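Local atomic coordinates of hypothetical protein PH0730 (Pyrococcus horikoshii, PDB entry 2P8T), a protein that is of unknown function but may bind ATP and have aminoacyl-tRNA ligase activity. Residues Y15-V20 against V182-K187; E75-L80 against F84-G89; E112-A117 against K123-L128; I135-P138 against P143-E146; I165-E170 against L176-H181. All coordinates share one frame; numbering follows the deposited sequence.

Overall arrangement
The five contacts run from an N-terminal helical part into an antiparallel five-stranded sheet and the helices packed on it. Along the chain, contact 1 spans all the others: its segments, 162 residues apart, bring helix 17-26 to helix 172-187, and contacts 2, 3, 4 and 5 follow in series between them. Contact 2 leads from helix 71-81 into edge strand 88-92. Contacts 3 and 5, with centres about 8 Å apart, set helices 110-119 and 172-187 against neighbouring strands 124-131 and 163-168. Contact 4 lies at the other edge strand, 134-136, its centre about 25 Å from that of contact 1. Helix 172-187, shared by contacts 1 and 5, thus links the sheet to the N-terminal helices.

Contact 1 (Y15-V20 against V182-K187); sequences YTVEDV and VAYILK
V17 lays its CG1 methyl over one face of the Y184 ring, a CH-pi contact with the carbon 3.9 Å from the ring centroid and 15° off the ring normal. The methyl is displaced toward the rim, where Y184 CE2 lies 3.8 Å from V17 CG1. The second methyl also takes part, V17 CG2 coming to 4.1 Å from Y184 CE1. With CG of Y184 anti to the backbone N (chi1 -177°), the ring is carried out from helix 172-187 to meet helix 17-26. In place of Y184, an alanine is likely to leave V17 without the ring face it rests on and to open a gap between the two helices.

Among the polar groups, E18 bends at chi2 and brings its OE2 to 3.8 Å from Y184 CD2, the carboxylate standing nearly perpendicular to the ring. No hydrogen bond joins the two segments. E18 OE2 is instead hydrogen-bonded to ND1 of H181, which precedes Y184 by about one helical turn.

Side-chain caps hold the start of helix 17-26. T16 is the N-cap and forms a capping box with D19: D19 N donates to T16 OG1 at 3.2 Å, and T16 N donates to D19 OD2 at 2.8 Å. The other oxygen of D19 forms a salt bridge with K177.

The apolar touch is therefore small, one valine against one ring, while acidic residues of the first helical turn pair with H181 and K177 on the partner helix; the carboxylate of E18 would tend to favour a protonated H181.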
# COMPACT_ATOMS: atom_id res chain seq x y z
N TYR A 15 6.41 12.10 10.08
CA TYR A 15 6.05 10.87 9.34
C TYR A 15 4.66 10.41 9.76
O TYR A 15 4.21 10.70 10.87
CB TYR A 15 7.08 9.74 9.52
CG TYR A 15 7.27 9.22 10.94
CD1 TYR A 15 6.39 8.27 11.49
CD2 TYR A 15 8.35 9.63 11.72
CE1 TYR A 15 6.57 7.78 12.79
CE2 TYR A 15 8.54 9.15 13.03
CZ TYR A 15 7.65 8.23 13.55
OH TYR A 15 7.85 7.75 14.82
N THR A 16 4.00 9.66 8.87
CA THR A 16 2.62 9.24 9.08
C THR A 16 2.51 7.71 9.22
O THR A 16 3.48 7.01 8.96
CB THR A 16 1.74 9.70 7.89
OG1 THR A 16 2.15 9.01 6.71
CG2 THR A 16 1.92 11.20 7.64
N VAL A 17 1.34 7.21 9.65
CA VAL A 17 1.10 5.76 9.69
C VAL A 17 1.31 5.14 8.29
O VAL A 17 1.78 4.01 8.17
CB VAL A 17 -0.30 5.40 10.30
CG1 VAL A 17 -1.43 5.88 9.40
CG2 VAL A 17 -0.43 3.92 10.59
N GLU A 18 1.01 5.91 7.24
CA GLU A 18 1.17 5.41 5.88
C GLU A 18 2.65 5.24 5.58
O GLU A 18 3.02 4.32 4.88
CB GLU A 18 0.52 6.35 4.85
CG GLU A 18 -1.01 6.29 4.86
CD GLU A 18 -1.65 7.24 5.85
OE1 GLU A 18 -0.91 8.01 6.50
OE2 GLU A 18 -2.90 7.21 5.97
N ASP A 19 3.49 6.13 6.12
CA ASP A 19 4.93 5.97 5.98
C ASP A 19 5.42 4.73 6.74
O ASP A 19 6.28 4.01 6.24
CB ASP A 19 5.69 7.21 6.49
CG ASP A 19 5.36 8.47 5.70
OD1 ASP A 19 5.31 8.43 4.44
OD2 ASP A 19 5.16 9.52 6.35
N VAL A 20 4.90 4.49 7.94
CA VAL A 20 5.26 3.30 8.73
C VAL A 20 4.88 2.08 7.90
O VAL A 20 5.74 1.22 7.63
CB VAL A 20 4.55 3.24 10.10
CG1 VAL A 20 4.89 1.94 10.87
CG2 VAL A 20 4.86 4.50 10.95
N VAL A 182 -5.47 4.54 1.11
CA VAL A 182 -6.76 3.89 0.84
C VAL A 182 -6.88 2.55 1.59
O VAL A 182 -7.91 2.25 2.22
CB VAL A 182 -7.02 3.71 -0.69
CG1 VAL A 182 -8.37 3.02 -0.94
CG2 VAL A 182 -6.95 5.08 -1.43
N ALA A 183 -5.81 1.76 1.53
CA ALA A 183 -5.73 0.50 2.27
C ALA A 183 -5.98 0.70 3.76
O ALA A 183 -6.78 -0.03 4.40
CB ALA A 183 -4.36 -0.13 2.04
N TYR A 184 -5.30 1.72 4.31
CA TYR A 184 -5.48 2.08 5.72
C TYR A 184 -6.92 2.48 6.07
O TYR A 184 -7.44 2.03 7.10
CB TYR A 184 -4.49 3.17 6.12
CG TYR A 184 -4.58 3.54 7.58
CD1 TYR A 184 -4.26 2.61 8.57
CD2 TYR A 184 -5.00 4.81 7.98
CE1 TYR A 184 -4.36 2.93 9.93
CE2 TYR A 184 -5.11 5.14 9.34
CZ TYR A 184 -4.79 4.18 10.30
OH TYR A 184 -4.87 4.49 11.65
N ILE A 185 -7.57 3.28 5.23
CA ILE A 185 -9.00 3.60 5.47
C ILE A 185 -9.85 2.31 5.57
O ILE A 185 -10.69 2.15 6.46
CB ILE A 185 -9.60 4.54 4.38
CG1 ILE A 185 -8.91 5.92 4.41
CG2 ILE A 185 -11.14 4.66 4.56
CD1 ILE A 185 -9.06 6.71 3.13
N LEU A 186 -9.63 1.39 4.64
CA LEU A 186 -10.44 0.17 4.56
C LEU A 186 -10.21 -0.82 5.71
O LEU A 186 -11.12 -1.59 6.08
CB LEU A 186 -10.16 -0.54 3.23
CG LEU A 186 -10.84 0.12 2.03
CD1 LEU A 186 -10.22 -0.41 0.73
CD2 LEU A 186 -12.34 -0.11 2.08
N LYS A 187 -9.00 -0.80 6.26
CA LYS A 187 -8.59 -1.78 7.27
C LYS A 187 -8.16 -1.15 8.62
O LYS A 187 -7.51 -1.81 9.44
CB LYS A 187 -7.47 -2.66 6.71
CG LYS A 187 -7.95 -3.68 5.70
CD LYS A 187 -9.02 -4.60 6.33
CE LYS A 187 -9.19 -5.86 5.52
NZ LYS A 187 -10.05 -6.88 6.20

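Contact 2 (E75-L80 against F84-G89); sequences EIRDKL and FSEPIG
R77 and E86 form an end-on, two-nitrogen salt bridge. R77 NH1 donates to E86 OE2 at 2.8 Å, and R77 NH2 donates to E86 OE1 at 2.8 Å, both bonds nearly straight. The guanidinium and carboxylate planes are only 23° apart, and E86 OE1 accepts through its syn lone pair. R77 reaches this far because its chain is extended from CG to NE, whereas E86 bends at chi2 to turn its acid group back toward the helix. R77 is held from a second direction, at the end of helix 17-26: NE is hydrogen-bonded to I24 O, and NH2 to F25 O in addition to E86. A methionine in its place would probably leave E86 without its countercharge and those two carbonyls without their donors.

Between the two segments, apolar contact comes from L80 and F84. L80 CD2 sits at the edge of the phenyl ring, in its plane, 3.9 Å from F84 CE2.

One backbone bond joins the segments: F84 N donates weakly to L80 O at 2.9 Å, with a bent angle of 130°. F84 CD2 also lies near that carbonyl, 3.3 Å from L80 O.

Helix 71-81 follows three helices and a two-stranded hairpin, an order consistent with a winged-helix variant of the helix-turn-helix fold. The contact marks the passage from that part of the chain into edge strand 88-92 of the larger sheet.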
# COMPACT_ATOMS: atom_id res chain seq x y z
N GLU A 75 6.72 -10.71 11.97
CA GLU A 75 5.40 -11.13 12.42
C GLU A 75 4.40 -10.03 12.05
O GLU A 75 3.27 -10.31 11.65
CB GLU A 75 5.35 -11.37 13.93
CG GLU A 75 6.15 -12.58 14.43
CD GLU A 75 6.12 -12.72 15.94
OE1 GLU A 75 6.17 -11.68 16.65
OE2 GLU A 75 6.06 -13.87 16.43
N ILE A 76 4.83 -8.78 12.18
CA ILE A 76 3.98 -7.66 11.79
C ILE A 76 3.68 -7.67 10.29
O ILE A 76 2.52 -7.55 9.90
CB ILE A 76 4.57 -6.30 12.23
CG1 ILE A 76 4.41 -6.14 13.74
CG2 ILE A 76 3.84 -5.14 11.51
CD1 ILE A 76 5.29 -5.01 14.35
N ARG A 77 4.72 -7.81 9.47
CA ARG A 77 4.56 -7.89 8.01
C ARG A 77 3.68 -9.06 7.59
O ARG A 77 2.85 -8.93 6.67
CB ARG A 77 5.92 -8.03 7.33
CG ARG A 77 5.91 -7.56 5.88
CD ARG A 77 7.27 -7.68 5.18
NE ARG A 77 7.22 -6.97 3.89
CZ ARG A 77 6.63 -7.47 2.79
NH1 ARG A 77 6.09 -8.68 2.82
NH2 ARG A 77 6.59 -6.77 1.67
N ASP A 78 3.86 -10.21 8.23
CA ASP A 78 3.03 -11.38 7.91
C ASP A 78 1.57 -11.11 8.18
O ASP A 78 0.69 -11.45 7.37
CB ASP A 78 3.51 -12.63 8.66
CG ASP A 78 4.84 -13.14 8.16
OD1 ASP A 78 5.32 -12.69 7.10
OD2 ASP A 78 5.42 -14.01 8.85
N LYS A 79 1.30 -10.45 9.30
CA LYS A 79 -0.02 -9.98 9.62
C LYS A 79 -0.57 -9.00 8.56
O LYS A 79 -1.73 -9.08 8.21
CB LYS A 79 -0.05 -9.37 11.02
CG LYS A 79 0.04 -10.42 12.15
CD LYS A 79 0.32 -9.79 13.52
CE LYS A 79 0.77 -10.84 14.53
NZ LYS A 79 -0.29 -11.90 14.71
N LEU A 80 0.27 -8.10 8.05
CA LEU A 80 -0.16 -7.17 6.99
C LEU A 80 -0.53 -7.90 5.71
O LEU A 80 -1.54 -7.58 5.07
CB LEU A 80 0.90 -6.11 6.68
CG LEU A 80 1.04 -4.98 7.70
CD1 LEU A 80 2.19 -4.06 7.30
CD2 LEU A 80 -0.27 -4.18 7.81
N PHE A 84 -3.71 -7.74 3.11
CA PHE A 84 -3.32 -7.06 1.86
C PHE A 84 -2.46 -7.97 1.01
O PHE A 84 -1.79 -8.88 1.51
CB PHE A 84 -2.50 -5.80 2.15
CG PHE A 84 -3.16 -4.84 3.10
CD1 PHE A 84 -4.38 -4.25 2.77
CD2 PHE A 84 -2.56 -4.52 4.31
CE1 PHE A 84 -5.00 -3.38 3.64
CE2 PHE A 84 -3.14 -3.63 5.17
CZ PHE A 84 -4.38 -3.06 4.85
N SER A 85 -2.46 -7.72 -0.30
CA SER A 85 -1.49 -8.36 -1.19
C SER A 85 -0.18 -7.60 -1.11
O SER A 85 -0.15 -6.49 -0.57
CB SER A 85 -2.02 -8.36 -2.62
OG SER A 85 -2.22 -7.03 -3.10
N GLU A 86 0.90 -8.18 -1.61
CA GLU A 86 2.12 -7.41 -1.86
C GLU A 86 1.79 -6.26 -2.84
O GLU A 86 1.28 -6.52 -3.91
CB GLU A 86 3.21 -8.30 -2.48
CG GLU A 86 3.79 -9.36 -1.54
CD GLU A 86 4.77 -8.80 -0.51
OE1 GLU A 86 5.10 -7.59 -0.56
OE2 GLU A 86 5.24 -9.61 0.34
N PRO A 87 2.10 -4.99 -2.47
CA PRO A 87 1.88 -3.89 -3.44
C PRO A 87 2.67 -4.13 -4.73
O PRO A 87 3.83 -4.56 -4.67
CB PRO A 87 2.40 -2.65 -2.70
CG PRO A 87 2.21 -3.01 -1.23
CD PRO A 87 2.61 -4.48 -1.18
N ILE A 88 2.04 -3.90 -5.88
CA ILE A 88 2.71 -4.16 -7.15
C ILE A 88 2.68 -2.94 -8.06
O ILE A 88 1.69 -2.23 -8.12
CB ILE A 88 2.18 -5.45 -7.83
CG1 ILE A 88 2.99 -5.82 -9.09
CG2 ILE A 88 0.71 -5.33 -8.14
CD1 ILE A 88 4.38 -6.27 -8.80
N GLY A 89 3.80 -2.70 -8.73
CA GLY A 89 3.91 -1.55 -9.62
C GLY A 89 3.18 -1.81 -10.92
O GLY A 89 3.35 -2.86 -11.54

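Contact 3 (E112-A117 against K123-L128)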
# COMPACT_ATOMS: atom_id res chain seq x y z
N GLU A 112 -15.58 8.00 -2.94
CA GLU A 112 -15.06 8.59 -1.71
C GLU A 112 -13.59 8.22 -1.50
O GLU A 112 -12.75 9.06 -1.18
CB GLU A 112 -15.91 8.16 -0.51
CG GLU A 112 -17.37 8.59 -0.63
CD GLU A 112 -18.14 8.50 0.68
OE1 GLU A 112 -17.55 8.07 1.70
OE2 GLU A 112 -19.34 8.86 0.69
N LEU A 113 -13.26 6.95 -1.74
CA LEU A 113 -11.88 6.51 -1.58
C LEU A 113 -10.97 7.14 -2.63
O LEU A 113 -9.83 7.49 -2.33
CB LEU A 113 -11.81 4.98 -1.62
CG LEU A 113 -12.56 4.25 -0.50
CD1 LEU A 113 -12.44 2.75 -0.68
CD2 LEU A 113 -12.04 4.63 0.87
N ARG A 114 -11.48 7.31 -3.85
CA ARG A 114 -10.72 7.96 -4.89
C ARG A 114 -10.35 9.38 -4.45
O ARG A 114 -9.22 9.80 -4.62
CB ARG A 114 -11.51 8.03 -6.19
CG ARG A 114 -10.73 8.74 -7.29
CD ARG A 114 -11.58 9.07 -8.47
NE ARG A 114 -12.81 9.83 -8.18
CZ ARG A 114 -12.89 11.15 -8.10
NH1 ARG A 114 -11.80 11.89 -8.22
NH2 ARG A 114 -14.06 11.74 -7.88
N ASP A 115 -11.33 10.10 -3.92
CA ASP A 115 -11.13 11.49 -3.48
C ASP A 115 -10.09 11.56 -2.37
O ASP A 115 -9.23 12.47 -2.36
CB ASP A 115 -12.46 12.09 -3.02
CG ASP A 115 -13.45 12.29 -4.17
OD1 ASP A 115 -13.02 12.28 -5.35
OD2 ASP A 115 -14.66 12.47 -3.90
N GLU A 116 -10.14 10.61 -1.44
CA GLU A 116 -9.11 10.50 -0.39
C GLU A 116 -7.75 10.19 -1.00
O GLU A 116 -6.74 10.73 -0.54
CB GLU A 116 -9.49 9.46 0.68
CG GLU A 116 -10.65 9.86 1.59
CD GLU A 116 -10.51 11.26 2.18
OE1 GLU A 116 -9.49 11.53 2.85
OE2 GLU A 116 -11.42 12.09 1.95
N ALA A 117 -7.70 9.36 -2.05
CA ALA A 117 -6.39 9.05 -2.67
C ALA A 117 -5.78 10.29 -3.34
O ALA A 117 -4.59 10.54 -3.24
CB ALA A 117 -6.52 7.92 -3.69
N LYS A 123 -2.77 11.04 -8.77
CA LYS A 123 -3.37 11.69 -9.95
C LYS A 123 -4.74 11.11 -10.21
O LYS A 123 -5.64 11.81 -10.64
CB LYS A 123 -2.46 11.54 -11.17
CG LYS A 123 -3.07 12.04 -12.47
CD LYS A 123 -1.98 12.21 -13.52
CE LYS A 123 -1.20 13.52 -13.34
NZ LYS A 123 -1.48 14.53 -14.41
N GLY A 124 -4.91 9.82 -9.92
CA GLY A 124 -6.21 9.18 -10.03
C GLY A 124 -6.24 7.89 -9.22
O GLY A 124 -5.22 7.48 -8.66
N ALA A 125 -7.41 7.28 -9.13
CA ALA A 125 -7.51 5.96 -8.49
C ALA A 125 -8.76 5.21 -8.94
O ALA A 125 -9.78 5.82 -9.23
CB ALA A 125 -7.49 6.08 -6.95
N MET A 126 -8.66 3.88 -8.97
CA MET A 126 -9.81 3.00 -9.13
C MET A 126 -9.87 2.14 -7.88
O MET A 126 -8.84 1.74 -7.37
CB MET A 126 -9.62 2.07 -10.35
CG MET A 126 -9.74 2.75 -11.70
SD MET A 126 -9.19 1.59 -13.04
CE MET A 126 -7.48 1.95 -13.16
N ILE A 127 -11.05 1.90 -7.35
CA ILE A 127 -11.21 0.89 -6.29
C ILE A 127 -12.26 -0.13 -6.76
O ILE A 127 -13.46 0.16 -6.85
CB ILE A 127 -11.57 1.48 -4.89
CG1 ILE A 127 -10.53 2.50 -4.41
CG2 ILE A 127 -11.53 0.35 -3.84
CD1 ILE A 127 -10.61 3.90 -5.05
N LEU A 128 -11.76 -1.33 -7.05
CA LEU A 128 -12.54 -2.35 -7.76
C LEU A 128 -12.92 -3.45 -6.78
O LEU A 128 -12.45 -3.46 -5.65
CB LEU A 128 -11.70 -2.93 -8.90
CG LEU A 128 -11.19 -1.95 -9.99
CD1 LEU A 128 -9.70 -1.80 -9.91
CD2 LEU A 128 -11.62 -2.45 -11.36
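The guanidinium of R114, whose aliphatic stem lies against A125, has the carboxylate of its neighbour D115 over one face, with D115 CG 3.7 Å above the plane and offset toward the rim. R114 NH2 and D115 OD1 are 2.8 Å apart, but the oxygen stands well out of the guanidinium plane, which makes this a pairing of charges with no N-H pointing at the acid. The stem does the touching across the contact: R114 CG lies 3.6 Å from A125 O, and R114 CD is not much farther from the same oxygen. CG is anti to the backbone N (chi1 179°) and the chain bends at chi3, which leads the charged end away from the strand.

Helix 110-119 and strand 124-131 follow each other through a short loop and run roughly antiparallel, at 148°, with segment axes 7.4 Å apart at closest approach. They belong to a two-layer arrangement in which this helix and helix 172-187 cover the same face of the antiparallel sheet, the face that carries A125 and I127. At the start of the strand K123 and G124 both face W168 of strand 163-168, a classic beta bulge.

The apolar packing is made of small groups and one long branch. A117 CB meets A125 CB at 3.9 Å, two methyls allowing the backbones to come close: CA of R114 and CA of A125 are 5.2 Å apart. Farther along the strand, I127 CD1 pushes toward the helix backbone, 3.8 Å from L113 CB and 3.7 Å from R114 N. L113 crosses I127 at about a right angle, and its other side packs on I185 of helix 172-187.

Contact 4 (I135-P138 against P143-E146)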
# COMPACT_ATOMS: atom_id res chain seq x y z
N ILE A 135 -11.53 -9.12 -11.73
CA ILE A 135 -11.50 -7.76 -11.15
C ILE A 135 -12.47 -6.92 -11.96
O ILE A 135 -12.35 -6.81 -13.19
CB ILE A 135 -10.06 -7.13 -11.18
CG1 ILE A 135 -9.05 -7.98 -10.39
CG2 ILE A 135 -10.07 -5.71 -10.56
CD1 ILE A 135 -7.58 -7.61 -10.64
N VAL A 136 -13.44 -6.33 -11.27
CA VAL A 136 -14.53 -5.63 -11.94
C VAL A 136 -14.81 -4.28 -11.30
O VAL A 136 -14.47 -4.06 -10.12
CB VAL A 136 -15.86 -6.45 -11.95
CG1 VAL A 136 -15.70 -7.77 -12.69
CG2 VAL A 136 -16.40 -6.69 -10.54
N PHE A 137 -15.40 -3.37 -12.09
CA PHE A 137 -15.90 -2.11 -11.57
C PHE A 137 -17.14 -2.35 -10.73
O PHE A 137 -17.99 -3.15 -11.10
CB PHE A 137 -16.15 -1.11 -12.72
CG PHE A 137 -14.88 -0.66 -13.38
CD1 PHE A 137 -14.08 0.32 -12.78
CD2 PHE A 137 -14.45 -1.25 -14.57
CE1 PHE A 137 -12.88 0.71 -13.36
CE2 PHE A 137 -13.25 -0.85 -15.16
CZ PHE A 137 -12.47 0.16 -14.55
N PRO A 138 -17.23 -1.69 -9.56
CA PRO A 138 -18.31 -1.96 -8.59
C PRO A 138 -19.75 -1.59 -9.00
O PRO A 138 -20.70 -2.20 -8.48
CB PRO A 138 -17.87 -1.19 -7.34
CG PRO A 138 -16.93 -0.15 -7.84
CD PRO A 138 -16.26 -0.70 -9.05
N PRO A 143 -15.41 -5.84 -16.42
CA PRO A 143 -14.03 -6.14 -16.05
C PRO A 143 -13.08 -4.98 -16.28
O PRO A 143 -13.21 -4.25 -17.27
CB PRO A 143 -13.66 -7.31 -16.98
CG PRO A 143 -14.99 -7.88 -17.38
CD PRO A 143 -15.84 -6.68 -17.55
N LEU A 144 -12.17 -4.81 -15.33
CA LEU A 144 -11.00 -3.95 -15.48
C LEU A 144 -10.19 -4.20 -16.77
O LEU A 144 -9.71 -3.26 -17.38
CB LEU A 144 -10.06 -4.21 -14.30
CG LEU A 144 -8.68 -3.54 -14.33
CD1 LEU A 144 -8.84 -2.00 -14.27
CD2 LEU A 144 -7.82 -4.06 -13.18
N LYS A 145 -10.01 -5.46 -17.16
CA LYS A 145 -9.09 -5.78 -18.27
C LYS A 145 -9.56 -5.24 -19.64
O LYS A 145 -8.76 -5.16 -20.60
CB LYS A 145 -8.84 -7.29 -18.35
CG LYS A 145 -10.07 -8.08 -18.72
CD LYS A 145 -9.81 -9.58 -18.59
CE LYS A 145 -11.10 -10.32 -18.28
NZ LYS A 145 -12.21 -10.07 -19.24
N GLU A 146 -10.83 -4.87 -19.72
CA GLU A 146 -11.36 -4.24 -20.93
C GLU A 146 -10.79 -2.85 -21.14
O GLU A 146 -10.57 -2.43 -22.28
CB GLU A 146 -12.87 -4.17 -20.87
CG GLU A 146 -13.54 -5.54 -20.90
CD GLU A 146 -15.00 -5.46 -21.24
OE1 GLU A 146 -15.66 -4.44 -20.90
OE2 GLU A 146 -15.49 -6.43 -21.87
O HOH W 1 -10.61 -7.71 -15.34
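I135 O is gripped by two hydrogen bonds. L144 N donates to I135 O at 2.9 Å, tilted 29° from the carbonyl plane, and water 1 donates to the same I135 O at 2.9 Å. That water in turn accepts from K145 N at 3.0 Å, which links two successive amides of the 143-146 segment to one carbonyl. A CA-H...O contact from P143 CA to I135 O, 3.4 Å long, adds to the crowd around this oxygen. P143 is bridged to V136 at this point as a single beta bridge, and its ring nitrogen has no hydrogen to donate.

Beside the backbone bonds, L144, its CG opposite the backbone N (chi1 173°), lies alongside I135 and points the same way, with I135 CG2 3.8 Å from L144 CD2. The F137 ring meets the 143-146 backbone: its CE2 comes to 3.8 Å from L144 CA, while P143 O lies at the ring edge, near its plane.

Strand 134-136 is an outer strand of the sheet within this chain, bonded to strand 124-131 through V136 and T129. I135 and L144 both pack on L128 of that strand, and L144 also touches I166, and A152 of helix 149-154.

Contact 5 (I165-E170 against L176-H181); sequences IITWAE and LKSAIH
T167 and A179 make the tight part of this contact. T167 OG1 lies 3.4 Å from A179 CB, and the threonine methyl presses on the helix backbone itself, with T167 CG2 3.6 Å from A179 CA. The small methyl of A179 lets strand and helix come this near. The hydroxyl of T167 takes the position between its own N and carbonyl carbon (chi1 63°), which turns it up against the helix, where it is hydrogen-bonded to A175 O. S178, the residue before A179, joins in: its OG stands 3.5 Å from T167 CB, while its hydroxyl has the carbonyls of K174 and A175, one turn back, within hydrogen-bonding reach, sharing one proton between them. These buried hydroxyls thus find acceptors in the preceding helical turn.

Strand 163-168 and helix 172-187 are successive in the chain and meet at 150°, nearly antiparallel, with segment axes 7.5 Å apart at closest approach. The strand is the middle one of the five-stranded antiparallel sheet, between 95-102 and 124-131, and the helix lies on one face of it, with A179 also resting on I98 and I100.

Against this part of the helix the fit is looser at I165. Its CD1 comes to 3.9 Å from A179 O, I165 CG2 stays 4.2 Å from A179 CB, and the side chain also touches V102. Beyond T167 in the other direction the segments part: A169 CB stays 5.2 Å from S178 OG, and the exposed E170, well away from the helix, has a long, weak ion pair with K123.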
# COMPACT_ATOMS: atom_id res chain seq x y z
N ILE A 165 -7.32 -1.92 -4.93
CA ILE A 165 -7.01 -0.48 -4.99
C ILE A 165 -6.01 -0.30 -6.07
O ILE A 165 -4.98 -0.98 -6.07
CB ILE A 165 -6.34 0.01 -3.69
CG1 ILE A 165 -7.28 -0.18 -2.50
CG2 ILE A 165 -5.86 1.47 -3.78
CD1 ILE A 165 -6.51 -0.25 -1.16
N ILE A 166 -6.27 0.62 -7.00
CA ILE A 166 -5.24 0.99 -7.99
C ILE A 166 -5.10 2.50 -8.02
O ILE A 166 -6.04 3.19 -8.37
CB ILE A 166 -5.59 0.50 -9.42
CG1 ILE A 166 -5.85 -1.01 -9.41
CG2 ILE A 166 -4.45 0.86 -10.42
CD1 ILE A 166 -6.48 -1.56 -10.66
N THR A 167 -3.93 2.99 -7.62
CA THR A 167 -3.66 4.44 -7.71
C THR A 167 -2.58 4.70 -8.75
O THR A 167 -1.75 3.82 -9.06
CB THR A 167 -3.17 5.02 -6.37
OG1 THR A 167 -1.92 4.41 -6.00
CG2 THR A 167 -4.18 4.82 -5.26
N TRP A 168 -2.54 5.93 -9.27
CA TRP A 168 -1.41 6.36 -10.09
C TRP A 168 -1.12 7.81 -9.80
O TRP A 168 -1.96 8.52 -9.27
CB TRP A 168 -1.65 6.12 -11.59
CG TRP A 168 -2.83 6.82 -12.16
CD1 TRP A 168 -2.82 8.00 -12.89
CD2 TRP A 168 -4.20 6.40 -12.10
NE1 TRP A 168 -4.11 8.32 -13.27
CE2 TRP A 168 -4.97 7.36 -12.80
CE3 TRP A 168 -4.84 5.29 -11.53
CZ2 TRP A 168 -6.36 7.24 -12.94
CZ3 TRP A 168 -6.22 5.17 -11.65
CH2 TRP A 168 -6.97 6.15 -12.35
N ALA A 169 0.10 8.23 -10.10
CA ALA A 169 0.58 9.54 -9.67
C ALA A 169 1.77 9.96 -10.51
O ALA A 169 2.16 9.24 -11.43
CB ALA A 169 0.94 9.50 -8.18
N GLU A 170 2.35 11.11 -10.19
CA GLU A 170 3.51 11.61 -10.93
C GLU A 170 4.76 10.80 -10.63
O GLU A 170 5.65 10.69 -11.49
CB GLU A 170 3.75 13.10 -10.62
CG GLU A 170 2.54 14.01 -10.89
CD GLU A 170 2.35 14.39 -12.36
OE1 GLU A 170 3.04 13.83 -13.25
OE2 GLU A 170 1.50 15.28 -12.62
N LEU A 176 2.47 4.88 -4.28
CA LEU A 176 2.56 3.96 -3.16
C LEU A 176 1.87 4.52 -1.93
O LEU A 176 1.06 3.84 -1.30
CB LEU A 176 4.02 3.61 -2.83
CG LEU A 176 4.19 2.57 -1.71
CD1 LEU A 176 3.36 1.31 -1.95
CD2 LEU A 176 5.66 2.23 -1.52
N LYS A 177 2.21 5.76 -1.59
CA LYS A 177 1.66 6.42 -0.40
C LYS A 177 0.14 6.55 -0.46
O LYS A 177 -0.56 6.27 0.52
CB LYS A 177 2.33 7.81 -0.22
CG LYS A 177 2.18 8.45 1.18
CD LYS A 177 3.26 9.54 1.41
CE LYS A 177 2.89 10.53 2.53
NZ LYS A 177 2.83 9.86 3.89
N SER A 178 -0.38 6.95 -1.62
CA SER A 178 -1.82 7.13 -1.77
C SER A 178 -2.55 5.78 -1.73
O SER A 178 -3.64 5.68 -1.14
CB SER A 178 -2.16 7.90 -3.04
OG SER A 178 -1.65 7.28 -4.22
N ALA A 179 -1.97 4.75 -2.35
CA ALA A 179 -2.59 3.40 -2.30
C ALA A 179 -2.64 2.90 -0.84
O ALA A 179 -3.66 2.36 -0.40
CB ALA A 179 -1.83 2.43 -3.20
N ILE A 180 -1.55 3.09 -0.10
CA ILE A 180 -1.51 2.69 1.31
C ILE A 180 -2.53 3.49 2.12
O ILE A 180 -3.19 2.96 2.99
CB ILE A 180 -0.07 2.76 1.89
CG1 ILE A 180 0.79 1.70 1.20
CG2 ILE A 180 -0.09 2.52 3.43
CD1 ILE A 180 2.28 1.78 1.50
N HIS A 181 -2.69 4.78 1.80
CA HIS A 181 -3.71 5.57 2.49
C HIS A 181 -5.11 4.94 2.33
O HIS A 181 -5.85 4.81 3.29
CB HIS A 181 -3.70 7.01 1.96
CG HIS A 181 -4.71 7.89 2.62
ND1 HIS A 181 -4.72 8.12 3.98
CD2 HIS A 181 -5.75 8.58 2.11
CE1 HIS A 181 -5.73 8.92 4.28
NE2 HIS A 181 -6.36 9.22 3.16